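Local coordinates for putative dehydratase (Mesorhizobium loti, PDB 2POZ), which is of unknown function but is probably a lyase of the enolase superfamily, with a TIM-barrel-like domain and an eight-chain assembly, at residues L210-T215 with L242-E247; R220-L225 with I249-A254; I227-E232 with N327-E332; E232-D235 with G240-K243. All coordinates share one frame; numbering follows the deposited sequence.

Overall arrangement
All four contacts lie in the barrel domain. Along the chain, helix 212-222 leads to strand 227-231, helix 239-248 and strand 253-255. Contacts 1 and 2 both use helix 212-222. Contact 1 joins its start to helix 239-248, and contact 2 joins its end to the run into strand 253-255. Their centres are about 11 Å apart. Contact 4 tucks the loop after strand 227-231 against helix 239-248, about 6 Å from contact 1, centre to centre. Contacts 1, 2 and 4 tie consecutive beta-alpha units together. Contact 3, centred about 13 Å from contact 2, links strand 227-231 with the distant run into strand 331-333, consistent with a contact across the barrel interior.

Contact 1: L210-T215 with L242-E247; sequences LTTDET and LKVISE
I245 carries this contact, meeting T212 and T215 across two neighbouring helices. The CA atoms of T212 and I245 are 6.9 Å apart, the closest CA pair of the two segments. From CB, the I245 side chain divides. CG2 lies anti to the backbone N and turns to P233 and I253, on the inner side of the helix. CG1 lies beside the backbone N (chi1 -69°) and heads for the other helix. There I245 CG1 meets the methyl CG2 of T212 at 3.9 Å. The chain then continues extended to its tip, where I245 CD1 comes within 4.2 Å of the methyl CG2 of T215. The same CD1 also rests on C234 of the preceding loop. V244 adds a flanking touch, its CG1 standing 4.2 Å from T212 CG2.

Both threonines offer methyls here and use their hydroxyls elsewhere. T215 OG1 accepts a bond of 3.0 Å from the backbone N of L210. T212 OG1 bonds to N301 of a second subunit. T211 OG1 gives its proton to D213 OD1 at 2.7 Å, on the side away from I245.

The two helices follow successive strands of the barrel and pack side by side on its outside. Across this join the chemistry is wholly apolar: methyl and methylene groups in loose van der Waals contact. The T215 hydroxyl instead ties the chain before helix 212-222 to its first turn, and that of T212 probably helps join a second subunit.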
loop_
_atom_site.group_PDB
_atom_site.type_symbol
_atom_site.label_atom_id
_atom_site.label_comp_id
_atom_site.label_asym_id
_atom_site.label_seq_id
_atom_site.Cartn_x
_atom_site.Cartn_y
_atom_site.Cartn_z
ATOM N N LEU A 210 -19.834 -15.722 -11.262
ATOM C CA LEU A 210 -19.186 -17.006 -11.053
ATOM C C LEU A 210 -17.899 -16.722 -10.286
ATOM O O LEU A 210 -17.822 -15.738 -9.552
ATOM C CB LEU A 210 -18.852 -17.624 -12.410
ATOM C CG LEU A 210 -19.964 -17.582 -13.461
ATOM C CD1 LEU A 210 -19.411 -18.107 -14.781
ATOM C CD2 LEU A 210 -21.161 -18.405 -13.001
ATOM N N THR A 211 -16.899 -17.586 -10.435
ATOM C CA THR A 211 -15.622 -17.336 -9.786
ATOM C C THR A 211 -14.993 -16.212 -10.606
ATOM O O THR A 211 -15.391 -15.971 -11.750
ATOM C CB THR A 211 -14.713 -18.587 -9.775
ATOM O OG1 THR A 211 -14.750 -19.235 -11.054
ATOM C CG2 THR A 211 -15.183 -19.561 -8.706
ATOM N N THR A 212 -14.021 -15.526 -10.022
ATOM C CA THR A 212 -13.376 -14.392 -10.668
ATOM C C THR A 212 -12.901 -14.629 -12.090
ATOM O O THR A 212 -13.248 -13.867 -12.994
ATOM C CB THR A 212 -12.204 -13.888 -9.807
ATOM O OG1 THR A 212 -12.699 -13.546 -8.507
ATOM C CG2 THR A 212 -11.572 -12.644 -10.429
ATOM N N ASP A 213 -12.122 -15.684 -12.292
ATOM C CA ASP A 213 -11.599 -15.989 -13.618
ATOM C C ASP A 213 -12.686 -16.118 -14.700
ATOM O O ASP A 213 -12.621 -15.446 -15.734
ATOM C CB ASP A 213 -10.734 -17.261 -13.555
ATOM C CG ASP A 213 -11.475 -18.469 -12.959
ATOM O OD1 ASP A 213 -12.506 -18.290 -12.271
ATOM O OD2 ASP A 213 -11.008 -19.611 -13.171
ATOM N N GLU A 214 -13.689 -16.955 -14.457
ATOM C CA GLU A 214 -14.749 -17.147 -15.434
ATOM C C GLU A 214 -15.611 -15.902 -15.621
ATOM O O GLU A 214 -16.119 -15.656 -16.712
ATOM C CB GLU A 214 -15.622 -18.343 -15.049
ATOM C CG GLU A 214 -14.935 -19.694 -15.196
ATOM C CD GLU A 214 -14.336 -19.908 -16.583
ATOM O OE1 GLU A 214 -15.001 -19.586 -17.593
ATOM O OE2 GLU A 214 -13.195 -20.408 -16.664
ATOM N N THR A 215 -15.765 -15.104 -14.568
ATOM C CA THR A 215 -16.562 -13.889 -14.675
ATOM C C THR A 215 -15.859 -12.895 -15.599
ATOM O O THR A 215 -16.484 -12.273 -16.457
ATOM C CB THR A 215 -16.793 -13.242 -13.298
ATOM O OG1 THR A 215 -17.678 -14.067 -12.531
ATOM C CG2 THR A 215 -17.397 -11.854 -13.457
ATOM N N LEU A 242 -14.094 -7.800 -6.488
ATOM C CA LEU A 242 -14.697 -6.661 -7.179
ATOM C C LEU A 242 -13.639 -5.740 -7.785
ATOM O O LEU A 242 -13.767 -5.317 -8.937
ATOM C CB LEU A 242 -15.589 -5.856 -6.227
ATOM C CG LEU A 242 -16.288 -4.617 -6.802
ATOM C CD1 LEU A 242 -17.140 -4.996 -8.009
ATOM C CD2 LEU A 242 -17.167 -3.985 -5.726
ATOM N N LYS A 243 -12.592 -5.426 -7.024
ATOM C CA LYS A 243 -11.555 -4.547 -7.556
ATOM C C LYS A 243 -10.762 -5.220 -8.672
ATOM O O LYS A 243 -10.484 -4.604 -9.697
ATOM C CB LYS A 243 -10.595 -4.076 -6.459
ATOM C CG LYS A 243 -9.537 -3.118 -7.015
ATOM C CD LYS A 243 -9.048 -2.111 -5.997
ATOM C CE LYS A 243 -8.186 -1.047 -6.672
ATOM N NZ LYS A 243 -8.925 -0.345 -7.775
ATOM N N VAL A 244 -10.397 -6.481 -8.474
ATOM C CA VAL A 244 -9.649 -7.223 -9.480
ATOM C C VAL A 244 -10.444 -7.260 -10.782
ATOM O O VAL A 244 -9.904 -7.018 -11.869
ATOM C CB VAL A 244 -9.379 -8.670 -9.016
ATOM C CG1 VAL A 244 -8.759 -9.477 -10.148
ATOM C CG2 VAL A 244 -8.452 -8.656 -7.808
ATOM N N ILE A 245 -11.732 -7.563 -10.668
ATOM C CA ILE A 245 -12.587 -7.625 -11.837
ATOM C C ILE A 245 -12.638 -6.274 -12.551
ATOM O O ILE A 245 -12.504 -6.219 -13.766
ATOM C CB ILE A 245 -14.015 -8.091 -11.448
ATOM C CG1 ILE A 245 -13.969 -9.570 -11.030
ATOM C CG2 ILE A 245 -14.981 -7.887 -12.617
ATOM C CD1 ILE A 245 -15.233 -10.058 -10.334
ATOM N N SER A 246 -12.810 -5.186 -11.804
ATOM C CA SER A 246 -12.871 -3.863 -12.419
ATOM C C SER A 246 -11.614 -3.526 -13.229
ATOM O O SER A 246 -11.688 -2.826 -14.240
ATOM C CB SER A 246 -13.093 -2.778 -11.358
ATOM O OG SER A 246 -11.968 -2.638 -10.505
ATOM N N GLU A 247 -10.467 -4.030 -12.792
ATOM C CA GLU A 247 -9.203 -3.771 -13.480
ATOM C C GLU A 247 -8.988 -4.696 -14.672
ATOM O O GLU A 247 -8.110 -4.457 -15.501
ATOM C CB GLU A 247 -8.028 -3.954 -12.511
ATOM C CG GLU A 247 -8.146 -3.191 -11.206
ATOM C CD GLU A 247 -6.987 -3.471 -10.255
ATOM O OE1 GLU A 247 -6.669 -4.662 -10.026
ATOM O OE2 GLU A 247 -6.398 -2.501 -9.729
#

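Contact 2: R220-L225 with I249-A254; sequences RKIGEL and IPLPIA
R220 meets P250 through its aliphatic part. R220 CG lies 4.1 Å from P250 CD, and the two side chains cross at about a right angle. The backbones are close here, with the CA atoms of R220 and I249 5.9 Å apart. Beyond CG the arginine runs extended to NE, and its NH2 makes a weak hydrogen bond to Q248. I222 comes next. Its CG1 stands between the backbone N and the carbonyl carbon (chi1 64°), which brings the tip of the side chain over to L251. Both I222 CG1 and I222 CD1 lie 4.0 Å from L251 CD1, so one methyl of the leucine rests on the far end of the isoleucine. I222 also packs on Y186 and I227.

Each segment covers the passage from a barrel helix to the next strand. Residues 220-225 lead to strand 227-231. Residues 249-254 run into strand 253-255. These two strands are parallel neighbours, so the contact joins successive beta-alpha units at the end of the barrel where the strands begin.

G223 has no side chain, and the second methyl of the leucine lies on its backbone: L251 CD2 is 3.7 Å from G223 CA. After the glycine, L225 N bonds back to I222 O at 2.8 Å, and L225 O accepts a hydrogen bond from R193. On the other segment, P250 also packs against R220 of a third subunit.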
loop_
_atom_site.group_PDB
_atom_site.type_symbol
_atom_site.label_atom_id
_atom_site.label_comp_id
_atom_site.label_asym_id
_atom_site.label_seq_id
_atom_site.Cartn_x
_atom_site.Cartn_y
_atom_site.Cartn_z
ATOM N N ARG A 220 -15.559 -10.111 -20.829
ATOM C CA ARG A 220 -14.774 -9.759 -22.003
ATOM C C ARG A 220 -15.486 -10.263 -23.255
ATOM O O ARG A 220 -15.491 -9.595 -24.284
ATOM C CB ARG A 220 -13.372 -10.366 -21.909
ATOM C CG ARG A 220 -12.463 -9.633 -20.926
ATOM C CD ARG A 220 -11.111 -10.326 -20.786
ATOM N NE ARG A 220 -10.203 -9.549 -19.949
ATOM C CZ ARG A 220 -9.153 -10.058 -19.316
ATOM N NH1 ARG A 220 -8.881 -11.353 -19.426
ATOM N NH2 ARG A 220 -8.386 -9.278 -18.560
ATOM N N LYS A 221 -16.100 -11.438 -23.160
ATOM C CA LYS A 221 -16.800 -12.001 -24.306
ATOM C C LYS A 221 -17.975 -11.140 -24.739
ATOM O O LYS A 221 -18.176 -10.941 -25.936
ATOM C CB LYS A 221 -17.284 -13.418 -23.995
ATOM C CG LYS A 221 -17.746 -14.209 -25.218
ATOM C CD LYS A 221 -17.993 -15.670 -24.855
ATOM C CE LYS A 221 -18.460 -16.484 -26.061
ATOM N NZ LYS A 221 -17.466 -16.467 -27.180
ATOM N N ILE A 222 -18.742 -10.610 -23.785
ATOM C CA ILE A 222 -19.900 -9.794 -24.145
ATOM C C ILE A 222 -19.582 -8.322 -24.391
ATOM O O ILE A 222 -20.451 -7.562 -24.818
ATOM C CB ILE A 222 -21.025 -9.866 -23.074
ATOM C CG1 ILE A 222 -20.538 -9.282 -21.740
ATOM C CG2 ILE A 222 -21.481 -11.308 -22.907
ATOM C CD1 ILE A 222 -21.648 -9.099 -20.691
ATOM N N GLY A 223 -18.339 -7.925 -24.128
ATOM C CA GLY A 223 -17.946 -6.539 -24.318
ATOM C C GLY A 223 -18.243 -5.982 -25.700
ATOM O O GLY A 223 -18.517 -4.794 -25.855
ATOM N N GLU A 224 -18.198 -6.853 -26.701
ATOM C CA GLU A 224 -18.447 -6.470 -28.084
ATOM C C GLU A 224 -19.935 -6.263 -28.369
ATOM O O GLU A 224 -20.310 -5.802 -29.446
ATOM C CB GLU A 224 -17.881 -7.542 -29.022
ATOM C CG GLU A 224 -16.358 -7.761 -28.903
ATOM C CD GLU A 224 -15.900 -8.156 -27.495
ATOM O OE1 GLU A 224 -16.505 -9.073 -26.892
ATOM O OE2 GLU A 224 -14.926 -7.555 -26.993
ATOM N N LEU A 225 -20.783 -6.600 -27.403
ATOM C CA LEU A 225 -22.222 -6.431 -27.582
ATOM C C LEU A 225 -22.717 -5.066 -27.091
ATOM O O LEU A 225 -23.921 -4.814 -27.053
ATOM C CB LEU A 225 -22.970 -7.567 -26.876
ATOM C CG LEU A 225 -22.610 -8.945 -27.449
ATOM C CD1 LEU A 225 -23.298 -10.047 -26.670
ATOM C CD2 LEU A 225 -23.010 -8.996 -28.921
ATOM N N ILE A 249 -11.784 -6.061 -16.740
ATOM C CA ILE A 249 -12.829 -6.080 -17.760
ATOM C C ILE A 249 -13.049 -4.706 -18.364
ATOM O O ILE A 249 -12.753 -3.690 -17.741
ATOM C CB ILE A 249 -14.176 -6.605 -17.203
ATOM C CG1 ILE A 249 -14.773 -5.597 -16.222
ATOM C CG2 ILE A 249 -13.962 -7.959 -16.537
ATOM C CD1 ILE A 249 -16.185 -5.967 -15.751
ATOM N N PRO A 250 -13.589 -4.658 -19.593
ATOM C CA PRO A 250 -13.841 -3.388 -20.276
ATOM C C PRO A 250 -15.227 -2.786 -20.017
ATOM O O PRO A 250 -15.600 -1.795 -20.643
ATOM C CB PRO A 250 -13.648 -3.763 -21.739
ATOM C CG PRO A 250 -14.292 -5.126 -21.788
ATOM C CD PRO A 250 -13.798 -5.799 -20.505
ATOM N N LEU A 251 -15.980 -3.372 -19.093
ATOM C CA LEU A 251 -17.326 -2.885 -18.806
ATOM C C LEU A 251 -17.427 -2.123 -17.489
ATOM O O LEU A 251 -16.759 -2.461 -16.525
ATOM C CB LEU A 251 -18.300 -4.063 -18.737
ATOM C CG LEU A 251 -18.135 -5.161 -19.783
ATOM C CD1 LEU A 251 -19.080 -6.316 -19.468
ATOM C CD2 LEU A 251 -18.414 -4.587 -21.154
ATOM N N PRO A 252 -18.259 -1.071 -17.445
ATOM C CA PRO A 252 -18.422 -0.306 -16.205
ATOM C C PRO A 252 -19.158 -1.225 -15.226
ATOM O O PRO A 252 -19.979 -2.054 -15.637
ATOM C CB PRO A 252 -19.298 0.869 -16.639
ATOM C CG PRO A 252 -18.931 1.055 -18.070
ATOM C CD PRO A 252 -18.875 -0.361 -18.579
ATOM N N ILE A 253 -18.874 -1.081 -13.939
ATOM C CA ILE A 253 -19.511 -1.920 -12.939
ATOM C C ILE A 253 -20.443 -1.123 -12.046
ATOM O O ILE A 253 -20.192 0.046 -11.758
ATOM C CB ILE A 253 -18.457 -2.602 -12.047
ATOM C CG1 ILE A 253 -17.555 -3.505 -12.902
ATOM C CG2 ILE A 253 -19.139 -3.410 -10.953
ATOM C CD1 ILE A 253 -16.383 -4.122 -12.122
ATOM N N ALA A 254 -21.521 -1.772 -11.618
ATOM C CA ALA A 254 -22.495 -1.176 -10.717
ATOM C C ALA A 254 -22.800 -2.193 -9.612
ATOM O O ALA A 254 -22.945 -3.389 -9.884
ATOM C CB ALA A 254 -23.779 -0.824 -11.479
#

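Contact 3: I227-E232 with N327-E332; sequences ICFVEE and NFMIHE
C228 and F229 face M329 across a wide gap, for the nearest CA atoms of the two segments, those of C228 and I330, are 11.8 Å apart. Side chains alone span that distance. M329 is present as selenomethionine and does most of the reaching. Its CG is anti to the backbone N (chi1 178°), and the chain stays extended to the end methyl. That methyl touches two partners. M329 CE lies 3.8 Å from C228 SG, and the sulfur itself is turned out anti to its own backbone N.

The same methyl comes to the edge of the F229 ring, in its plane rather than over a face. M329 CE is 3.9 Å from F229 CE2 and 4.0 Å from F229 CD2, so it sits beside that one edge bond. The F229 and M329 side chains run past each other in opposite directions. All of these contacts are apolar.

Further along both segments the inward residues are acidic. E231 OE1 and E332 OE2 stay 5.6 Å apart, and K157 makes a salt bridge to each.

In the fold, strand 227-231 lies between strands 201-205 and 253-255 of the parallel sheet. Strand 331-333 pairs with strand 123-128 instead. The geometry is consistent with a contact across the inside of the barrel, near the end where the strands begin. F229 and C228 also pack on M203 of strand 201-205, while I330 packs on Y127 of strand 123-128.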
loop_
_atom_site.group_PDB
_atom_site.type_symbol
_atom_site.label_atom_id
_atom_site.label_comp_id
_atom_site.label_asym_id
_atom_site.label_seq_id
_atom_site.Cartn_x
_atom_site.Cartn_y
_atom_site.Cartn_z
ATOM N N ILE A 227 -22.349 -3.162 -23.875
ATOM C CA ILE A 227 -23.052 -3.223 -22.600
ATOM C C ILE A 227 -22.881 -1.934 -21.795
ATOM O O ILE A 227 -21.765 -1.466 -21.588
ATOM C CB ILE A 227 -22.529 -4.425 -21.767
ATOM C CG1 ILE A 227 -22.601 -5.714 -22.599
ATOM C CG2 ILE A 227 -23.313 -4.556 -20.475
ATOM C CD1 ILE A 227 -23.984 -6.053 -23.126
ATOM N N CYS A 228 -23.993 -1.365 -21.342
ATOM C CA CYS A 228 -23.955 -0.136 -20.551
ATOM C C CYS A 228 -23.159 -0.416 -19.263
ATOM O O CYS A 228 -22.186 0.276 -18.949
ATOM C CB CYS A 228 -25.382 0.312 -20.230
ATOM S SG CYS A 228 -25.508 1.919 -19.418
ATOM N N PHE A 229 -23.583 -1.426 -18.514
ATOM C CA PHE A 229 -22.861 -1.822 -17.311
ATOM C C PHE A 229 -23.211 -3.242 -16.866
ATOM O O PHE A 229 -24.228 -3.807 -17.282
ATOM C CB PHE A 229 -23.084 -0.810 -16.161
ATOM C CG PHE A 229 -24.490 -0.770 -15.609
ATOM C CD1 PHE A 229 -24.999 -1.831 -14.859
ATOM C CD2 PHE A 229 -25.276 0.371 -15.767
ATOM C CE1 PHE A 229 -26.260 -1.752 -14.271
ATOM C CE2 PHE A 229 -26.545 0.460 -15.179
ATOM C CZ PHE A 229 -27.037 -0.605 -14.428
ATOM N N VAL A 230 -22.333 -3.823 -16.056
ATOM C CA VAL A 230 -22.542 -5.153 -15.510
ATOM C C VAL A 230 -22.742 -4.943 -14.006
ATOM O O VAL A 230 -21.950 -4.254 -13.357
ATOM C CB VAL A 230 -21.324 -6.090 -15.776
ATOM C CG1 VAL A 230 -20.093 -5.601 -15.024
ATOM C CG2 VAL A 230 -21.662 -7.504 -15.354
ATOM N N GLU A 231 -23.808 -5.523 -13.467
ATOM C CA GLU A 231 -24.142 -5.391 -12.053
ATOM C C GLU A 231 -23.686 -6.586 -11.217
ATOM O O GLU A 231 -23.834 -7.746 -11.631
ATOM C CB GLU A 231 -25.653 -5.205 -11.902
ATOM C CG GLU A 231 -26.124 -4.976 -10.476
ATOM C CD GLU A 231 -27.634 -4.819 -10.393
ATOM O OE1 GLU A 231 -28.222 -4.290 -11.360
ATOM O OE2 GLU A 231 -28.226 -5.213 -9.361
ATOM N N GLU A 232 -23.141 -6.292 -10.037
ATOM C CA GLU A 232 -22.648 -7.313 -9.117
ATOM C C GLU A 232 -21.915 -8.447 -9.833
ATOM O O GLU A 232 -22.370 -9.587 -9.818
ATOM C CB GLU A 232 -23.805 -7.903 -8.301
ATOM C CG GLU A 232 -24.471 -6.934 -7.334
ATOM C CD GLU A 232 -25.510 -7.624 -6.463
ATOM O OE1 GLU A 232 -26.381 -8.325 -7.023
ATOM O OE2 GLU A 232 -25.457 -7.465 -5.223
ATOM N N ASN A 327 -26.472 13.551 -8.539
ATOM C CA ASN A 327 -25.801 12.525 -9.335
ATOM C C ASN A 327 -26.704 11.343 -9.713
ATOM O O ASN A 327 -26.302 10.186 -9.651
ATOM C CB ASN A 327 -24.534 12.024 -8.609
ATOM C CG ASN A 327 -24.823 11.455 -7.216
ATOM O OD1 ASN A 327 -25.815 11.805 -6.573
ATOM N ND2 ASN A 327 -23.931 10.592 -6.738
ATOM N N PHE A 328 -27.932 11.653 -10.112
ATOM C CA PHE A 328 -28.886 10.626 -10.516
ATOM C C PHE A 328 -28.580 10.158 -11.930
ATOM O O PHE A 328 -28.273 10.967 -12.799
ATOM C CB PHE A 328 -30.315 11.176 -10.478
ATOM C CG PHE A 328 -31.331 10.260 -11.111
ATOM C CD1 PHE A 328 -31.766 9.110 -10.448
ATOM C CD2 PHE A 328 -31.832 10.533 -12.379
ATOM C CE1 PHE A 328 -32.680 8.249 -11.044
ATOM C CE2 PHE A 328 -32.747 9.677 -12.987
ATOM C CZ PHE A 328 -33.174 8.532 -12.319
HETATM N N MSE A 329 -28.669 8.851 -12.161
HETATM C CA MSE A 329 -28.424 8.306 -13.484
HETATM C C MSE A 329 -29.709 7.854 -14.193
HETATM O O MSE A 329 -30.091 8.404 -15.223
HETATM C CB MSE A 329 -27.469 7.114 -13.406
HETATM C CG MSE A 329 -27.201 6.466 -14.757
HETATM SE SE MSE A 329 -26.231 4.791 -14.610
HETATM C CE MSE A 329 -26.480 4.136 -16.430
ATOM N N ILE A 330 -30.373 6.851 -13.633
ATOM C CA ILE A 330 -31.573 6.302 -14.254
ATOM C C ILE A 330 -32.409 5.555 -13.202
ATOM O O ILE A 330 -31.882 5.116 -12.182
ATOM C CB ILE A 330 -31.144 5.346 -15.402
ATOM C CG1 ILE A 330 -32.334 4.955 -16.276
ATOM C CG2 ILE A 330 -30.471 4.119 -14.818
ATOM C CD1 ILE A 330 -31.910 4.220 -17.548
ATOM N N HIS A 331 -33.707 5.421 -13.464
ATOM C CA HIS A 331 -34.650 4.753 -12.558
ATOM C C HIS A 331 -34.894 3.297 -13.012
ATOM O O HIS A 331 -34.772 2.989 -14.196
ATOM C CB HIS A 331 -35.970 5.538 -12.574
ATOM C CG HIS A 331 -37.053 4.955 -11.717
ATOM N ND1 HIS A 331 -37.237 5.315 -10.400
ATOM C CD2 HIS A 331 -38.045 4.078 -12.008
ATOM C CE1 HIS A 331 -38.297 4.689 -9.917
ATOM N NE2 HIS A 331 -38.806 3.932 -10.873
ATOM N N GLU A 332 -35.243 2.416 -12.073
ATOM C CA GLU A 332 -35.519 1.008 -12.389
ATOM C C GLU A 332 -37.001 0.653 -12.211
ATOM O O GLU A 332 -37.598 0.958 -11.182
ATOM C CB GLU A 332 -34.680 0.081 -11.500
ATOM C CG GLU A 332 -35.005 -1.408 -11.689
ATOM C CD GLU A 332 -34.156 -2.318 -10.815
ATOM O OE1 GLU A 332 -33.927 -1.960 -9.637
ATOM O OE2 GLU A 332 -33.736 -3.396 -11.298
#

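Contact 4: E232-D235 with G240-K243; sequences EPCD and GALK
P233 and C234 make a buried apolar contact with A241 and L242. It sits where the loop after strand 227-231 folds back on the start of helix 239-248, a beta-to-alpha connection of the barrel. The CA atoms of C234 and L242 are 6.1 Å apart.

C234 supplies the centre. Its SG stands between its own backbone N and carbonyl carbon (chi1 63°), which aims the sulfur at the helix backbone. C234 SG is 3.4 Å from L242 N and 3.8 Å from L242 CB. To one side, the methyl A241 CB lies 3.9 Å from the same sulfur, C234 SG. L242 sends its chain toward the proline: its CD1 reaches the ring at P233 CG, 4.0 Å away, and the two side chains lie at a slant. L242 packs on I253 and V255 as well. N301 of a second subunit touches both C234 and A241.

Near the helix start, D238 OD1 accepts a hydrogen bond from A241 N. The loop itself offers the helix a proline ring and a thiol. Contact therefore rests mainly on van der Waals packing, with the polarisable sulfur beside an amide perhaps adding a weak electrostatic part.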
loop_
_atom_site.group_PDB
_atom_site.type_symbol
_atom_site.label_atom_id
_atom_site.label_comp_id
_atom_site.label_asym_id
_atom_site.label_seq_id
_atom_site.Cartn_x
_atom_site.Cartn_y
_atom_site.Cartn_z
ATOM N N GLU A 232 -23.141 -6.292 -10.037
ATOM C CA GLU A 232 -22.648 -7.313 -9.117
ATOM C C GLU A 232 -21.915 -8.447 -9.833
ATOM O O GLU A 232 -22.370 -9.587 -9.818
ATOM C CB GLU A 232 -23.805 -7.903 -8.301
ATOM C CG GLU A 232 -24.471 -6.934 -7.334
ATOM C CD GLU A 232 -25.510 -7.624 -6.463
ATOM O OE1 GLU A 232 -26.381 -8.325 -7.023
ATOM O OE2 GLU A 232 -25.457 -7.465 -5.223
ATOM N N PRO A 233 -20.762 -8.155 -10.458
ATOM C CA PRO A 233 -20.017 -9.202 -11.164
ATOM C C PRO A 233 -19.503 -10.286 -10.218
ATOM O O PRO A 233 -19.144 -11.384 -10.650
ATOM C CB PRO A 233 -18.894 -8.425 -11.850
ATOM C CG PRO A 233 -18.628 -7.317 -10.868
ATOM C CD PRO A 233 -20.030 -6.876 -10.485
ATOM N N CYS A 234 -19.447 -9.976 -8.925
ATOM C CA CYS A 234 -19.003 -10.973 -7.961
ATOM C C CYS A 234 -19.848 -10.885 -6.710
ATOM O O CYS A 234 -20.617 -9.944 -6.533
ATOM C CB CYS A 234 -17.528 -10.793 -7.594
ATOM S SG CYS A 234 -17.167 -9.228 -6.770
ATOM N N ASP A 235 -19.708 -11.885 -5.852
ATOM C CA ASP A 235 -20.456 -11.934 -4.603
ATOM C C ASP A 235 -20.219 -10.639 -3.831
ATOM O O ASP A 235 -19.078 -10.228 -3.641
ATOM C CB ASP A 235 -19.988 -13.128 -3.766
ATOM C CG ASP A 235 -20.893 -13.400 -2.583
ATOM O OD1 ASP A 235 -21.201 -12.449 -1.826
ATOM O OD2 ASP A 235 -21.289 -14.572 -2.406
ATOM N N GLY A 240 -12.576 -7.746 -2.748
ATOM C CA GLY A 240 -11.264 -7.900 -3.348
ATOM C C GLY A 240 -11.473 -8.350 -4.783
ATOM O O GLY A 240 -10.825 -7.857 -5.709
ATOM N N ALA A 241 -12.385 -9.301 -4.971
ATOM C CA ALA A 241 -12.688 -9.789 -6.307
ATOM C C ALA A 241 -13.266 -8.631 -7.123
ATOM O O ALA A 241 -12.962 -8.488 -8.305
ATOM C CB ALA A 241 -13.686 -10.941 -6.240
ATOM N N LEU A 242 -14.094 -7.800 -6.488
ATOM C CA LEU A 242 -14.697 -6.661 -7.179
ATOM C C LEU A 242 -13.639 -5.740 -7.785
ATOM O O LEU A 242 -13.767 -5.317 -8.937
ATOM C CB LEU A 242 -15.589 -5.856 -6.227
ATOM C CG LEU A 242 -16.288 -4.617 -6.802
ATOM C CD1 LEU A 242 -17.140 -4.996 -8.009
ATOM C CD2 LEU A 242 -17.167 -3.985 -5.726
ATOM N N LYS A 243 -12.592 -5.426 -7.024
ATOM C CA LYS A 243 -11.555 -4.547 -7.556
ATOM C C LYS A 243 -10.762 -5.220 -8.672
ATOM O O LYS A 243 -10.484 -4.604 -9.697
ATOM C CB LYS A 243 -10.595 -4.076 -6.459
ATOM C CG LYS A 243 -9.537 -3.118 -7.015
ATOM C CD LYS A 243 -9.048 -2.111 -5.997
ATOM C CE LYS A 243 -8.186 -1.047 -6.672
ATOM N NZ LYS A 243 -8.925 -0.345 -7.775
#